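Local atomic coordinates of BZZ1 protein (PDB entry 1ZUU), a protein that takes part in endocytosis and vacuolar trafficking and works with type I myosins to restore polarity of the actin cytoskeleton after salt stress, this chain being its first SH3 domain. Residues 22-27 / 40-45. Sequence-based numbering, arbitrary orientation.
Sequences PGDKIS and INNDTT
Asp24 OD2 is gripped by two N-H groups, the side-chain amide of Asn42 and the backbone N of Thr21. The Asn42 bond, ND2 to OD2 at 3.0 Å, lies nearly in the amide plane but comes down on the carboxylate from above its plane, the two flat groups being turned 52° apart. Asn42 ND2 also donates to Thr19 O, and its OD1 accepts from Thr45 N, 3.1 Å away, in an Asx motif that folds the chain back after the strand. Asn42 CG stands anti to the backbone N (chi1 -175°), which carries the amide out to Asp24. With an alanine here, Asp24 OD2 and Thr19 O would probably both lose an N-H donor, and the turn would be less firmly pinned at Thr45 N. The same turn holds Lys25 by both backbone polar atoms: Thr44 OG1 accepts its N-H almost straight at 2.8 Å from Lys25 N, while Lys25 O receives Asp43 N and, weakly, Thr44 N. In this SH3 fold the contact joins the end of the diverging turn to the start of the distal loop, and the antiparallel strands 26-28 and 37-42, linked by the n-Src loop, place Ile26 opposite Asn42 and Ser27 opposite Asn41. Paired backbone bonds join Ser27 and Asn41, whose side chains add a third link, ND2 to OG at 2.9 Å; Asn41 OD1 turns to Thr48. On the opposite face, Ile26 CG2 rests 3.9 Å from Ile40 CD1, with Ile56 touching both isoleucines.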
# COMPACT_ATOMS: atom_id res chain seq x y z
N PRO A 22 8.01 4.07 -4.56
CA PRO A 22 8.64 3.05 -5.47
C PRO A 22 9.89 2.49 -4.84
O PRO A 22 10.73 3.24 -4.31
CB PRO A 22 8.91 3.89 -6.74
CG PRO A 22 7.74 4.85 -6.77
CD PRO A 22 7.60 5.29 -5.31
N GLY A 23 10.01 1.17 -4.89
CA GLY A 23 11.12 0.46 -4.29
C GLY A 23 10.86 -0.14 -2.91
O GLY A 23 11.63 -0.95 -2.45
N ASP A 24 9.79 0.31 -2.25
CA ASP A 24 9.48 -0.27 -0.92
C ASP A 24 9.07 -1.74 -1.09
O ASP A 24 8.39 -2.12 -2.08
CB ASP A 24 8.37 0.52 -0.28
CG ASP A 24 8.79 1.93 0.20
OD1 ASP A 24 10.01 2.22 0.23
OD2 ASP A 24 7.86 2.71 0.55
N LYS A 25 9.43 -2.53 -0.11
CA LYS A 25 9.02 -3.94 -0.06
C LYS A 25 7.66 -4.03 0.66
O LYS A 25 7.51 -3.53 1.77
CB LYS A 25 10.05 -4.77 0.76
CG LYS A 25 11.28 -5.15 0.12
CD LYS A 25 12.20 -4.09 -0.33
CE LYS A 25 13.58 -4.67 -0.70
NZ LYS A 25 14.46 -3.66 -1.12
N ILE A 26 6.68 -4.64 -0.03
CA ILE A 26 5.31 -4.66 0.47
C ILE A 26 4.78 -6.11 0.49
O ILE A 26 5.32 -7.00 -0.22
CB ILE A 26 4.37 -3.73 -0.31
CG1 ILE A 26 4.18 -4.21 -1.76
CG2 ILE A 26 4.87 -2.27 -0.22
CD1 ILE A 26 3.14 -3.40 -2.55
N SER A 27 3.70 -6.30 1.22
CA SER A 27 3.01 -7.59 1.26
C SER A 27 1.50 -7.32 1.44
O SER A 27 1.08 -6.33 2.02
CB SER A 27 3.53 -8.45 2.41
OG SER A 27 3.24 -7.86 3.65
N ILE A 40 -2.24 -3.34 2.96
CA ILE A 40 -0.93 -3.92 2.79
C ILE A 40 -0.10 -3.68 4.08
O ILE A 40 -0.40 -2.82 4.91
CB ILE A 40 -0.17 -3.32 1.55
CG1 ILE A 40 0.08 -1.83 1.75
CG2 ILE A 40 -0.91 -3.63 0.27
CD1 ILE A 40 1.20 -1.29 0.83
N ASN A 41 1.02 -4.41 4.11
CA ASN A 41 2.15 -4.08 4.95
C ASN A 41 3.25 -3.46 4.08
O ASN A 41 3.49 -3.96 2.97
CB ASN A 41 2.71 -5.30 5.65
CG ASN A 41 1.65 -6.12 6.34
OD1 ASN A 41 1.04 -5.69 7.31
ND2 ASN A 41 1.35 -7.30 5.76
N ASN A 42 3.90 -2.44 4.59
CA ASN A 42 5.11 -1.90 3.99
C ASN A 42 6.24 -2.37 4.91
O ASN A 42 6.43 -1.83 5.98
CB ASN A 42 5.02 -0.39 3.86
CG ASN A 42 6.20 0.22 3.14
OD1 ASN A 42 7.31 -0.35 3.15
ND2 ASN A 42 5.98 1.37 2.47
N ASP A 43 6.98 -3.42 4.47
CA ASP A 43 8.06 -3.93 5.30
C ASP A 43 9.27 -3.00 5.28
O ASP A 43 10.06 -3.04 6.24
CB ASP A 43 8.44 -5.38 4.97
CG ASP A 43 7.44 -6.43 5.50
OD1 ASP A 43 6.50 -6.05 6.24
OD2 ASP A 43 7.60 -7.64 5.17
N THR A 44 9.44 -2.18 4.27
CA THR A 44 10.49 -1.17 4.30
C THR A 44 10.28 -0.20 5.45
O THR A 44 11.22 0.16 6.18
CB THR A 44 10.59 -0.44 2.96
OG1 THR A 44 11.01 -1.40 1.97
CG2 THR A 44 11.55 0.73 3.02
N THR A 45 9.03 0.28 5.65
CA THR A 45 8.77 1.30 6.67
C THR A 45 8.30 0.70 8.02
O THR A 45 8.38 1.42 9.03
CB THR A 45 7.70 2.28 6.16
OG1 THR A 45 6.50 1.56 6.05
CG2 THR A 45 8.11 2.92 4.85